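Local coordinates for protein acyl-coenzyme A oxidase 3 (Yarrowia lipolytica, PDB 5YS9) that oxidises acyl-CoA thioesters to trans-2-enoyl-CoA with FAD and molecular oxygen, releasing hydrogen peroxide in the first step of peroxisomal fatty acid beta-oxidation, at residues A[366-371]-A[563-568]; A[465-470]-A[548-553]; A[487-492]-A[521-526]; A[502-507]-A[613-618]; A[515-520]-A[602-607]. One frame throughout, in Å; residues are numbered along the deposited sequence.

All five contacts lie in the helical C-terminal half of the chain. Contacts 1 and 2 share helix 547-573, their centres about 22 Å apart; contacts 3 and 5 share helix 507-534, their centres about 11 Å apart. Contact 3 touches contact 2 as well, where I522 meets C553, so helix 507-534 packs against helices 458-477 and 547-573 together. Along the chain contact 3 nests inside contact 2 and contact 2 inside contact 1, contact 5 nests inside contact 4, and these two groups cross. Contacts 2 and 4, about 28 Å apart between centres, span the array. Contacts 2, 4 and 5 also reach the second subunit, joining the helical core to the dimer interface.

Contact 1: A[366-371]-A[563-568]; sequences KMAADQ and VTAFYE
Q371 lays its stem on A565: CB of Q371 lies 3.8 Å from CB of A565, and CG of Q371 leans on the same methyl at 4.0 Å. With CG anti to the backbone N (chi1 -178°), the Q371 side chain reaches out over A565 before it bends at chi2, and its amide end then crosses the E568 side chain at about a right angle. An alanine in place of Q371 keeps CB but lacks CG, which would probably open a gap beside the A565 methyl, and E568 would lose the side chain that crosses it. The backbones are nearest at A368, whose CA lies 3.9 Å from CB of A565. Small residues on both helices let the axes approach to 8.1 Å while crossing at 81°. The crossing joins helix 349-385, in the C-alpha1 region of the acyl-CoA oxidase fold, to helix 547-573 of the C-terminal helical region. On the other flank of A565, M367 points its CB at the opposing helix, 3.9 Å from the carbonyl O of A565. CG of M367 comes obliquely to the F566 ring, 3.9 Å from CD1, after which bends at chi2 and chi3 carry the sulfur and CE away. The F566 ring hangs down this flank because its CG is anti to the backbone N (chi1 -151°). Helix 300-330 packs on A369, on the far side of the first helix, while Y567 turns from the crossing to helices 507-534 and 579-596 and hydrogen-bonds N587.

Contact 2: A[465-470]-A[548-553]; sequences MGRGLI and QQRFQC
G466 and R550 make the closest approach, a CA-H...O contact in which G466 CA lies 3.1 Å from the carbonyl O of R550, with an angle of 135° at the hydrogen. A side chain at G466 would run into this oxygen; its absence lets helices 458-477 and 547-573 cross almost perpendicularly, at 89°, with axes 7.6 Å apart. Van der Waals contacts follow from the methylenes of R550. Its CG, anti to the carbonyl carbon (chi1 -79°), lays the chain along the G466-R467 backbone, with CD 3.4 Å from N of R467 and 3.6 Å from CB of R467. I470 crosses this chain at about a right angle, placing CD1 3.9 Å from R550 CG. L469 adds an apolar contact, CD1 4.0 Å from CB of C553. As for charge, R550 NH1 hydrogen-bonds L463 O, although R467 NH1 stands 4.3 Å from that same nitrogen. The R550 side chain lies about 7 Å from a bound FAD. A leucine in place of R550 would probably leave the L463 carbonyl without this donor and uncover the R467 backbone. The arginine thus joins the helices mainly through its hydrocarbon stem, while the carbonyl of L463 probably eases the closeness of the two cations.

Contact 3: A[487-492]-A[521-526]; sequences GYLANK and AIQRAT
I522 is the first residue of helix 507-534 to meet the 487-492 segment, and its CD1 reaches two side chains there. It lies 3.3 Å from OH of Y488, obliquely to the ring, and 3.9 Å from CD1 of L489; both side chains cross the isoleucine at about a right angle. Y488 holds the rarer first torsion, with CG between the backbone N and the carbonyl carbon (chi1 71°), which turns its ring in towards the helices, where OH hydrogen-bonds ND1 of H557 on helix 547-573. Q523 comes next. Its side chain slides past L489 in the opposite direction, and a bend at chi2 brings NE2 to 3.1 Å from the carbonyl O of L489. The other end of that amide, OE1, accepts a hydrogen bond from R477, on helix 458-477. Further on, T526 folds back on its own helix: OG1 gives a 2.6 Å hydrogen bond to O of I522, from 36° above the carbonyl plane, and T526 N reaches that oxygen from the opposite face. The contact seats a 3-10 turn, 487-489, from the long connection between helices 458-477 and 507-534, onto the second of these helices. Its chemistry is divided: I522 makes the apolar part, against L489 and the end of the Y488 ring, whereas the Y488 hydroxyl ties the turn to helix 547-573 as well, and R477 probably steadies the Q523 amide that faces it.

Contact 4: A[502-507]-A[613-618]; sequences RDLKDP and DQVTEL
L504 and L618 bury most of the surface here and interlock closely, CB of L504 lying 3.3 Å from CD1 of L618. In both leucines CG is anti to the carbonyl carbon (chi1 -75° in L504, -74° in L618), and both CB atoms point toward the opposing segment; the CD1 branch of L618 ends against the base of the L504 side chain. L504 carries on to the preceding turn of helix 609-628, where its CD1 sits 4.2 Å from CG2 of V615 and the same distance from CG of Q614. The other branch of L618 turns to K505: CD2 of L618 packs 4.1 Å from CG of the lysine, crossing its chain at about a right angle, so the aliphatic stem of K505 extends the apolar surface to the exposed edge. L504 and K505 are the middle residues of a type I beta turn from D503 to D506. OD1 of D503 accepts a weak bond from N of K505 at 3.2 Å, and D506 is the N-cap of helix 507-534, its OD1 bonded to N of K508. The turn that starts this helix is thereby packed onto helix 609-628, which at D613 forms a salt bridge with R603 of the second subunit. No hydrogen bond spans the two segments: hydrocarbon alone joins them, while the polar groups close the turn, cap helix 507-534 and, through K505 O, bond N587, which probably holds L504 in place.

Contact 5: A[515-520]-A[602-607]; sequences EKVANG and LREGFL
F606 offers its ring obliquely to the stem of K516, with CD1 of the phenylalanine 3.9 Å from CD of the lysine; E512 and A513, on the same helix as K516, also pack against F606. The second flat group, the carboxylate of E604, turns OE1 onto the backbone of G520, 3.2 Å from its CA, where a side chain would collide with that oxygen. Between these two residues helix 598-604 ends in a Schellman motif, with G605 taking the positive phi (85°) that ends the helix and lets F606 turn to helix 507-534. K516 lies along this helix end. Its CG is anti to the backbone N (chi1 -156°) and the chain stays extended up to chi4, which carries CE to 3.3 Å from the carbonyl O of E604 and 3.7 Å from CB of E604. The ammonium group continues past the glutamate: NZ is 5.7 Å from E604 OE1, and hydrogen-bonds instead to the carbonyls of A497 and L494 in the connection leading into helix 507-534. That connection also meets F606, through backbone hydrogen bonds with L499. K516 thus lends its hydrocarbon to the helix terminus and its charge to a loop on the far side. The carboxylate of E604 is probably paired with R524, one turn further along helix 507-534 from G520, though the place of OE2 is doubtful. Beneath the carboxylate, CG of E604 rests on V517, 4.0 Å from its CG1.

Contact 1: A[366-371]-A[563-568]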
# COMPACT_ATOMS: atom_id res chain seq x y z
N LYS A 366 -2.09 20.01 5.65
CA LYS A 366 -1.58 21.35 5.36
C LYS A 366 -1.59 22.31 6.60
O LYS A 366 -0.61 23.01 6.86
CB LYS A 366 -2.32 21.96 4.14
CG LYS A 366 -1.68 23.18 3.49
CD LYS A 366 -0.20 22.97 3.10
CE LYS A 366 0.34 24.10 2.19
NZ LYS A 366 0.02 25.43 2.80
N MET A 367 -2.65 22.31 7.39
CA MET A 367 -2.71 23.17 8.58
C MET A 367 -1.62 22.83 9.60
O MET A 367 -1.07 23.73 10.23
CB MET A 367 -4.11 23.11 9.23
CG MET A 367 -5.25 23.63 8.37
SD MET A 367 -4.79 25.22 7.67
CE MET A 367 -4.34 24.88 5.97
N ALA A 368 -1.27 21.56 9.72
CA ALA A 368 -0.18 21.18 10.62
C ALA A 368 1.22 21.60 10.10
O ALA A 368 2.10 21.99 10.84
CB ALA A 368 -0.22 19.71 10.91
N ALA A 369 1.43 21.55 8.81
CA ALA A 369 2.61 22.15 8.20
C ALA A 369 2.70 23.66 8.42
O ALA A 369 3.79 24.17 8.62
CB ALA A 369 2.64 21.86 6.70
N ASP A 370 1.59 24.35 8.29
CA ASP A 370 1.52 25.81 8.41
C ASP A 370 1.69 26.19 9.86
O ASP A 370 2.50 27.04 10.16
CB ASP A 370 0.19 26.37 7.86
CG ASP A 370 0.11 26.35 6.31
OD1 ASP A 370 1.05 25.92 5.61
OD2 ASP A 370 -0.93 26.78 5.76
N GLN A 371 0.95 25.55 10.78
CA GLN A 371 1.07 25.80 12.20
C GLN A 371 2.49 25.58 12.70
O GLN A 371 2.98 26.33 13.58
CB GLN A 371 0.09 24.94 12.97
CG GLN A 371 0.06 25.12 14.51
CD GLN A 371 -0.77 26.32 15.01
OE1 GLN A 371 -1.58 26.15 15.93
NE2 GLN A 371 -0.57 27.51 14.43
N VAL A 563 -5.58 17.69 15.04
CA VAL A 563 -6.86 18.25 15.47
C VAL A 563 -6.69 19.71 15.91
O VAL A 563 -7.39 20.62 15.48
CB VAL A 563 -7.41 17.40 16.66
CG1 VAL A 563 -8.60 18.07 17.34
CG2 VAL A 563 -7.75 15.98 16.20
N THR A 564 -5.73 19.94 16.79
CA THR A 564 -5.47 21.26 17.32
C THR A 564 -5.10 22.24 16.22
O THR A 564 -5.70 23.31 16.10
CB THR A 564 -4.44 21.16 18.44
OG1 THR A 564 -5.15 20.69 19.57
CG2 THR A 564 -3.82 22.46 18.78
N ALA A 565 -4.15 21.84 15.38
CA ALA A 565 -3.71 22.73 14.30
C ALA A 565 -4.81 23.07 13.31
O ALA A 565 -4.89 24.22 12.85
CB ALA A 565 -2.50 22.16 13.59
N PHE A 566 -5.68 22.11 12.99
CA PHE A 566 -6.82 22.42 12.12
C PHE A 566 -7.69 23.55 12.70
O PHE A 566 -7.89 24.58 12.07
CB PHE A 566 -7.65 21.14 11.86
CG PHE A 566 -8.37 21.11 10.51
CD1 PHE A 566 -8.59 22.25 9.73
CD2 PHE A 566 -8.90 19.91 10.06
CE1 PHE A 566 -9.30 22.18 8.53
CE2 PHE A 566 -9.60 19.83 8.85
CZ PHE A 566 -9.81 20.96 8.10
N TYR A 567 -8.17 23.37 13.93
CA TYR A 567 -9.03 24.38 14.60
C TYR A 567 -8.36 25.75 14.81
O TYR A 567 -8.94 26.79 14.48
CB TYR A 567 -9.56 23.81 15.92
CG TYR A 567 -10.60 22.71 15.73
CD1 TYR A 567 -11.72 22.91 14.93
CD2 TYR A 567 -10.48 21.46 16.38
CE1 TYR A 567 -12.69 21.92 14.78
CE2 TYR A 567 -11.46 20.46 16.23
CZ TYR A 567 -12.55 20.70 15.42
OH TYR A 567 -13.53 19.75 15.27
N GLU A 568 -7.10 25.72 15.29
CA GLU A 568 -6.31 26.94 15.52
C GLU A 568 -6.15 27.77 14.27
O GLU A 568 -6.20 28.99 14.33
CB GLU A 568 -4.91 26.65 16.13
CG GLU A 568 -4.73 27.03 17.61
CD GLU A 568 -4.12 25.94 18.50
OE1 GLU A 568 -4.86 25.42 19.38
OE2 GLU A 568 -2.90 25.59 18.36

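Contact 2: A[465-470]-A[548-553]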
# COMPACT_ATOMS: atom_id res chain seq x y z
N MET A 465 10.23 9.71 19.55
CA MET A 465 9.40 10.76 20.02
C MET A 465 8.59 10.28 21.22
O MET A 465 8.40 11.06 22.13
CB MET A 465 8.58 11.41 18.91
CG MET A 465 7.10 11.54 19.21
SD MET A 465 6.37 12.96 18.48
CE MET A 465 4.74 12.30 18.30
N GLY A 466 8.16 9.01 21.21
CA GLY A 466 7.45 8.36 22.34
C GLY A 466 8.25 8.30 23.63
O GLY A 466 7.74 8.58 24.69
N ARG A 467 9.53 7.94 23.52
CA ARG A 467 10.52 8.11 24.58
C ARG A 467 10.67 9.58 24.94
O ARG A 467 10.67 9.92 26.12
CB ARG A 467 11.87 7.52 24.17
CG ARG A 467 13.03 7.69 25.16
CD ARG A 467 14.37 7.11 24.72
NE ARG A 467 14.85 7.80 23.51
CZ ARG A 467 15.30 7.23 22.37
NH1 ARG A 467 15.39 5.89 22.25
NH2 ARG A 467 15.69 7.99 21.34
N GLY A 468 10.76 10.47 23.96
CA GLY A 468 10.87 11.88 24.22
C GLY A 468 9.71 12.49 25.02
O GLY A 468 9.90 13.46 25.76
N LEU A 469 8.50 11.96 24.86
CA LEU A 469 7.35 12.49 25.57
C LEU A 469 7.33 12.04 27.04
O LEU A 469 6.87 12.76 27.90
CB LEU A 469 6.06 12.01 24.93
CG LEU A 469 5.75 12.55 23.55
CD1 LEU A 469 4.64 11.69 22.91
CD2 LEU A 469 5.39 14.03 23.62
N ILE A 470 7.79 10.82 27.29
CA ILE A 470 7.91 10.30 28.62
C ILE A 470 8.98 11.09 29.42
O ILE A 470 8.75 11.45 30.59
CB ILE A 470 8.21 8.81 28.56
CG1 ILE A 470 6.98 8.07 28.07
CG2 ILE A 470 8.64 8.31 29.94
CD1 ILE A 470 7.25 6.60 27.83
N GLN A 548 5.47 -0.58 22.95
CA GLN A 548 4.10 -0.38 22.51
C GLN A 548 3.57 0.96 23.08
O GLN A 548 2.97 1.75 22.34
CB GLN A 548 3.21 -1.58 22.90
CG GLN A 548 1.69 -1.42 22.71
CD GLN A 548 1.24 -1.21 21.24
OE1 GLN A 548 2.07 -1.18 20.31
NE2 GLN A 548 -0.07 -1.05 21.04
N GLN A 549 3.83 1.23 24.36
CA GLN A 549 3.35 2.46 24.99
C GLN A 549 4.02 3.68 24.35
O GLN A 549 3.36 4.64 24.03
CB GLN A 549 3.58 2.45 26.51
CG GLN A 549 2.75 1.44 27.30
CD GLN A 549 3.23 -0.01 27.20
OE1 GLN A 549 4.30 -0.28 26.68
NE2 GLN A 549 2.43 -0.93 27.70
N ARG A 550 5.33 3.62 24.10
CA ARG A 550 6.00 4.77 23.44
C ARG A 550 5.45 5.10 22.05
O ARG A 550 5.26 6.28 21.72
CB ARG A 550 7.49 4.52 23.28
CG ARG A 550 8.28 4.76 24.54
CD ARG A 550 9.76 4.61 24.22
NE ARG A 550 10.16 3.21 24.00
CZ ARG A 550 11.10 2.81 23.13
NH1 ARG A 550 11.70 3.67 22.31
NH2 ARG A 550 11.39 1.52 23.02
N PHE A 551 5.22 4.06 21.25
CA PHE A 551 4.58 4.18 19.95
C PHE A 551 3.18 4.77 20.05
O PHE A 551 2.84 5.70 19.30
CB PHE A 551 4.52 2.82 19.19
CG PHE A 551 4.07 2.99 17.76
CD1 PHE A 551 2.74 2.98 17.43
CD2 PHE A 551 4.99 3.26 16.76
CE1 PHE A 551 2.31 3.20 16.14
CE2 PHE A 551 4.58 3.49 15.45
CZ PHE A 551 3.24 3.46 15.15
N GLN A 552 2.36 4.22 20.96
CA GLN A 552 1.00 4.74 21.20
C GLN A 552 1.01 6.24 21.61
O GLN A 552 0.25 7.07 21.06
CB GLN A 552 0.27 3.88 22.26
CG GLN A 552 -0.31 2.57 21.78
CD GLN A 552 -1.57 2.77 20.96
OE1 GLN A 552 -1.61 2.42 19.77
NE2 GLN A 552 -2.62 3.36 21.59
N CYS A 553 1.88 6.60 22.55
CA CYS A 553 2.05 8.00 22.90
C CYS A 553 2.38 8.85 21.70
O CYS A 553 1.76 9.90 21.51
CB CYS A 553 3.12 8.16 23.96
SG CYS A 553 2.63 7.50 25.59

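Contact 3: A[487-492]-A[521-526]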
# COMPACT_ATOMS: atom_id res chain seq x y z
N GLY A 487 2.19 21.34 26.45
CA GLY A 487 1.61 22.07 27.62
C GLY A 487 0.41 21.41 28.28
O GLY A 487 0.23 21.51 29.50
N TYR A 488 -0.40 20.71 27.48
CA TYR A 488 -1.58 19.97 28.00
C TYR A 488 -1.22 18.90 29.09
O TYR A 488 -2.08 18.45 29.85
CB TYR A 488 -2.39 19.35 26.80
CG TYR A 488 -1.68 18.21 26.13
CD1 TYR A 488 -1.80 16.92 26.63
CD2 TYR A 488 -0.82 18.42 25.02
CE1 TYR A 488 -1.11 15.86 26.07
CE2 TYR A 488 -0.12 17.36 24.43
CZ TYR A 488 -0.26 16.07 24.97
OH TYR A 488 0.41 14.99 24.42
N LEU A 489 0.04 18.47 29.13
CA LEU A 489 0.58 17.58 30.19
C LEU A 489 0.57 18.20 31.62
O LEU A 489 0.68 17.46 32.63
CB LEU A 489 2.00 17.14 29.82
CG LEU A 489 2.30 15.74 29.26
CD1 LEU A 489 1.14 15.14 28.47
CD2 LEU A 489 3.57 15.78 28.43
N ALA A 490 0.50 19.54 31.68
CA ALA A 490 0.37 20.33 32.91
C ALA A 490 -1.07 20.57 33.30
O ALA A 490 -1.34 21.01 34.41
CB ALA A 490 1.07 21.67 32.71
N ASN A 491 -2.00 20.30 32.40
CA ASN A 491 -3.40 20.55 32.66
C ASN A 491 -4.09 19.43 33.46
O ASN A 491 -4.49 18.38 32.91
CB ASN A 491 -4.10 20.78 31.32
CG ASN A 491 -5.48 21.36 31.48
OD1 ASN A 491 -6.03 21.42 32.59
ND2 ASN A 491 -6.04 21.81 30.37
N LYS A 492 -4.30 19.70 34.74
CA LYS A 492 -4.77 18.70 35.71
C LYS A 492 -6.30 18.65 35.80
O LYS A 492 -6.86 17.79 36.49
CB LYS A 492 -4.17 18.96 37.09
CG LYS A 492 -2.73 19.46 37.15
CD LYS A 492 -1.73 18.67 36.32
CE LYS A 492 -1.66 17.21 36.67
NZ LYS A 492 -0.52 16.64 35.90
N ALA A 521 -2.43 8.53 28.26
CA ALA A 521 -1.50 7.53 27.81
C ALA A 521 -0.08 7.88 28.27
O ALA A 521 0.65 7.00 28.74
CB ALA A 521 -1.58 7.42 26.30
N ILE A 522 0.30 9.14 28.15
CA ILE A 522 1.66 9.59 28.53
C ILE A 522 1.92 9.55 30.05
O ILE A 522 2.99 9.11 30.49
CB ILE A 522 1.94 11.02 28.01
CG1 ILE A 522 1.98 10.99 26.49
CG2 ILE A 522 3.25 11.59 28.59
CD1 ILE A 522 1.88 12.35 25.83
N GLN A 523 0.97 10.04 30.85
CA GLN A 523 1.13 9.95 32.32
C GLN A 523 1.24 8.49 32.79
O GLN A 523 2.10 8.18 33.64
CB GLN A 523 -0.00 10.66 33.08
CG GLN A 523 -0.20 12.16 32.79
CD GLN A 523 0.90 13.08 33.28
OE1 GLN A 523 1.75 12.66 34.05
NE2 GLN A 523 0.88 14.34 32.84
N ARG A 524 0.43 7.58 32.23
CA ARG A 524 0.47 6.16 32.69
C ARG A 524 1.79 5.51 32.27
O ARG A 524 2.44 4.81 33.06
CB ARG A 524 -0.76 5.35 32.23
CG ARG A 524 -1.94 5.48 33.21
CD ARG A 524 -3.29 5.00 32.68
NE ARG A 524 -3.15 4.34 31.37
CZ ARG A 524 -3.56 4.82 30.19
NH1 ARG A 524 -4.25 5.94 30.07
NH2 ARG A 524 -3.29 4.11 29.10
N ALA A 525 2.19 5.78 31.04
CA ALA A 525 3.49 5.31 30.53
C ALA A 525 4.65 5.88 31.34
O ALA A 525 5.60 5.17 31.61
CB ALA A 525 3.66 5.64 29.04
N THR A 526 4.58 7.15 31.70
CA THR A 526 5.61 7.73 32.55
C THR A 526 5.60 7.09 33.95
O THR A 526 6.68 6.77 34.46
CB THR A 526 5.46 9.24 32.64
OG1 THR A 526 5.40 9.79 31.32
CG2 THR A 526 6.65 9.85 33.39

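Contact 4: A[502-507]-A[613-618]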
# COMPACT_ATOMS: atom_id res chain seq x y z
N ARG A 502 -21.95 17.33 27.45
CA ARG A 502 -21.54 18.44 26.62
C ARG A 502 -21.78 18.13 25.15
O ARG A 502 -22.03 17.00 24.77
CB ARG A 502 -20.07 18.78 26.83
CG ARG A 502 -19.63 18.81 28.28
CD ARG A 502 -18.91 20.09 28.60
NE ARG A 502 -17.45 19.99 28.52
CZ ARG A 502 -16.73 18.93 28.86
NH1 ARG A 502 -15.42 18.98 28.74
NH2 ARG A 502 -17.30 17.84 29.32
N ASP A 503 -21.74 19.17 24.35
CA ASP A 503 -21.91 19.05 22.91
C ASP A 503 -20.68 18.52 22.18
O ASP A 503 -19.61 19.09 22.23
CB ASP A 503 -22.28 20.41 22.34
CG ASP A 503 -22.84 20.32 20.95
OD1 ASP A 503 -23.24 19.23 20.53
OD2 ASP A 503 -22.88 21.34 20.27
N LEU A 504 -20.90 17.44 21.44
CA LEU A 504 -19.91 16.81 20.60
C LEU A 504 -19.71 17.54 19.27
O LEU A 504 -18.85 17.15 18.49
CB LEU A 504 -20.26 15.34 20.37
CG LEU A 504 -19.95 14.49 21.61
CD1 LEU A 504 -20.62 13.13 21.55
CD2 LEU A 504 -18.43 14.34 21.79
N LYS A 505 -20.49 18.59 19.02
CA LYS A 505 -20.28 19.45 17.86
C LYS A 505 -19.38 20.63 18.19
O LYS A 505 -18.98 21.39 17.30
CB LYS A 505 -21.62 19.92 17.30
CG LYS A 505 -22.52 18.80 16.76
CD LYS A 505 -23.97 19.26 16.52
CE LYS A 505 -24.90 19.04 17.72
NZ LYS A 505 -26.16 18.34 17.33
N ASP A 506 -19.03 20.79 19.46
CA ASP A 506 -18.24 21.93 19.90
C ASP A 506 -16.75 21.58 19.75
O ASP A 506 -16.24 20.72 20.46
CB ASP A 506 -18.58 22.22 21.37
CG ASP A 506 -17.87 23.45 21.95
OD1 ASP A 506 -16.87 23.99 21.40
OD2 ASP A 506 -18.35 23.87 23.03
N PRO A 507 -16.03 22.29 18.89
CA PRO A 507 -14.58 22.09 18.83
C PRO A 507 -13.82 22.13 20.18
O PRO A 507 -12.89 21.34 20.36
CB PRO A 507 -14.11 23.23 17.91
CG PRO A 507 -15.29 23.56 17.08
CD PRO A 507 -16.45 23.40 18.01
N ASP A 613 -22.05 5.59 20.06
CA ASP A 613 -23.22 5.62 19.15
C ASP A 613 -23.43 7.02 18.63
O ASP A 613 -23.60 7.20 17.43
CB ASP A 613 -24.52 5.16 19.81
CG ASP A 613 -24.51 3.70 20.21
OD1 ASP A 613 -23.41 3.14 20.40
OD2 ASP A 613 -25.60 3.11 20.34
N GLN A 614 -23.39 8.01 19.52
CA GLN A 614 -23.63 9.41 19.14
C GLN A 614 -22.54 9.94 18.19
O GLN A 614 -22.85 10.62 17.22
CB GLN A 614 -23.75 10.33 20.38
CG GLN A 614 -24.32 11.72 20.08
CD GLN A 614 -25.76 11.65 19.55
OE1 GLN A 614 -26.62 10.99 20.15
NE2 GLN A 614 -26.01 12.28 18.40
N VAL A 615 -21.29 9.60 18.49
CA VAL A 615 -20.14 9.91 17.65
C VAL A 615 -20.36 9.33 16.26
O VAL A 615 -20.19 10.07 15.28
CB VAL A 615 -18.82 9.38 18.26
CG1 VAL A 615 -17.69 9.38 17.25
CG2 VAL A 615 -18.44 10.24 19.47
N THR A 616 -20.77 8.06 16.17
CA THR A 616 -21.11 7.45 14.87
C THR A 616 -22.14 8.31 14.12
O THR A 616 -21.93 8.68 12.96
CB THR A 616 -21.47 5.94 14.98
OG1 THR A 616 -20.30 5.22 15.33
CG2 THR A 616 -21.95 5.38 13.67
N GLU A 617 -23.19 8.73 14.81
CA GLU A 617 -24.23 9.51 14.16
C GLU A 617 -23.68 10.85 13.67
O GLU A 617 -24.05 11.32 12.60
CB GLU A 617 -25.40 9.69 15.11
CG GLU A 617 -26.63 10.29 14.44
CD GLU A 617 -27.92 9.96 15.18
OE1 GLU A 617 -28.13 8.75 15.48
OE2 GLU A 617 -28.71 10.89 15.47
N LEU A 618 -22.77 11.44 14.44
CA LEU A 618 -22.22 12.75 14.06
C LEU A 618 -21.32 12.67 12.84
O LEU A 618 -21.46 13.48 11.95
CB LEU A 618 -21.51 13.37 15.26
CG LEU A 618 -22.51 13.90 16.32
CD1 LEU A 618 -21.78 14.46 17.52
CD2 LEU A 618 -23.46 14.93 15.72

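Contact 5: A[515-520]-A[602-607]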
# COMPACT_ATOMS: atom_id res chain seq x y z
N GLU A 515 -6.82 15.95 24.19
CA GLU A 515 -5.90 16.26 25.29
C GLU A 515 -6.02 15.23 26.39
O GLU A 515 -4.99 14.78 26.93
CB GLU A 515 -6.10 17.70 25.81
CG GLU A 515 -5.73 18.78 24.78
CD GLU A 515 -5.86 20.21 25.31
OE1 GLU A 515 -6.42 20.43 26.41
OE2 GLU A 515 -5.38 21.15 24.63
N LYS A 516 -7.24 14.78 26.69
CA LYS A 516 -7.37 13.79 27.71
C LYS A 516 -6.65 12.48 27.37
O LYS A 516 -5.90 11.97 28.16
CB LYS A 516 -8.83 13.46 28.05
CG LYS A 516 -8.92 12.89 29.48
CD LYS A 516 -10.07 11.97 29.73
CE LYS A 516 -9.98 11.32 31.11
NZ LYS A 516 -10.49 12.17 32.21
N VAL A 517 -6.95 11.91 26.23
CA VAL A 517 -6.42 10.59 25.89
C VAL A 517 -4.88 10.63 25.67
O VAL A 517 -4.21 9.68 26.02
CB VAL A 517 -7.20 9.92 24.72
CG1 VAL A 517 -8.68 9.78 25.09
CG2 VAL A 517 -7.05 10.70 23.41
N ALA A 518 -4.35 11.73 25.12
CA ALA A 518 -2.90 11.92 24.99
C ALA A 518 -2.24 11.98 26.34
O ALA A 518 -1.31 11.22 26.62
CB ALA A 518 -2.59 13.21 24.23
N ASN A 519 -2.75 12.86 27.19
CA ASN A 519 -2.24 12.98 28.56
C ASN A 519 -2.35 11.66 29.33
O ASN A 519 -1.39 11.22 29.98
CB ASN A 519 -2.94 14.11 29.28
CG ASN A 519 -2.51 14.21 30.72
OD1 ASN A 519 -3.26 13.79 31.58
ND2 ASN A 519 -1.27 14.68 30.98
N GLY A 520 -3.49 10.99 29.21
CA GLY A 520 -3.71 9.72 29.88
C GLY A 520 -2.64 8.74 29.54
O GLY A 520 -1.97 8.23 30.41
N LEU A 602 -13.08 5.32 25.69
CA LEU A 602 -13.72 4.46 26.68
C LEU A 602 -12.80 4.21 27.89
O LEU A 602 -13.19 4.38 29.03
CB LEU A 602 -14.14 3.12 26.04
CG LEU A 602 -15.64 2.89 25.73
CD1 LEU A 602 -16.46 4.17 25.52
CD2 LEU A 602 -15.83 1.91 24.55
N ARG A 603 -11.58 3.81 27.62
CA ARG A 603 -10.65 3.47 28.66
C ARG A 603 -10.31 4.62 29.62
O ARG A 603 -10.14 4.38 30.80
CB ARG A 603 -9.39 2.93 28.01
CG ARG A 603 -8.37 2.34 28.95
CD ARG A 603 -7.24 3.32 29.26
NE ARG A 603 -6.00 2.56 29.38
CZ ARG A 603 -5.55 1.98 30.49
NH1 ARG A 603 -4.39 1.34 30.45
NH2 ARG A 603 -6.21 2.06 31.64
N GLU A 604 -10.21 5.86 29.12
CA GLU A 604 -9.97 7.02 29.99
C GLU A 604 -11.24 7.51 30.66
O GLU A 604 -11.17 8.31 31.56
CB GLU A 604 -9.34 8.20 29.23
CG GLU A 604 -7.99 7.91 28.61
CD GLU A 604 -6.91 7.62 29.63
OE1 GLU A 604 -6.57 8.50 30.44
OE2 GLU A 604 -6.40 6.50 29.62
N GLY A 605 -12.39 7.08 30.18
CA GLY A 605 -13.66 7.39 30.83
C GLY A 605 -14.23 8.73 30.42
O GLY A 605 -15.16 9.20 31.06
N PHE A 606 -13.72 9.32 29.34
CA PHE A 606 -14.30 10.53 28.78
C PHE A 606 -15.68 10.29 28.13
O PHE A 606 -16.57 11.15 28.20
CB PHE A 606 -13.37 11.12 27.74
CG PHE A 606 -13.69 12.55 27.37
CD1 PHE A 606 -13.26 13.60 28.16
CD2 PHE A 606 -14.45 12.85 26.24
CE1 PHE A 606 -13.54 14.91 27.82
CE2 PHE A 606 -14.74 14.15 25.90
CZ PHE A 606 -14.29 15.19 26.69
N LEU A 607 -15.83 9.14 27.50
CA LEU A 607 -17.07 8.72 26.86
C LEU A 607 -17.52 7.39 27.47
O LEU A 607 -16.72 6.63 28.00
CB LEU A 607 -16.83 8.51 25.37
CG LEU A 607 -16.38 9.66 24.44
CD1 LEU A 607 -16.48 9.24 22.98
CD2 LEU A 607 -17.17 10.94 24.64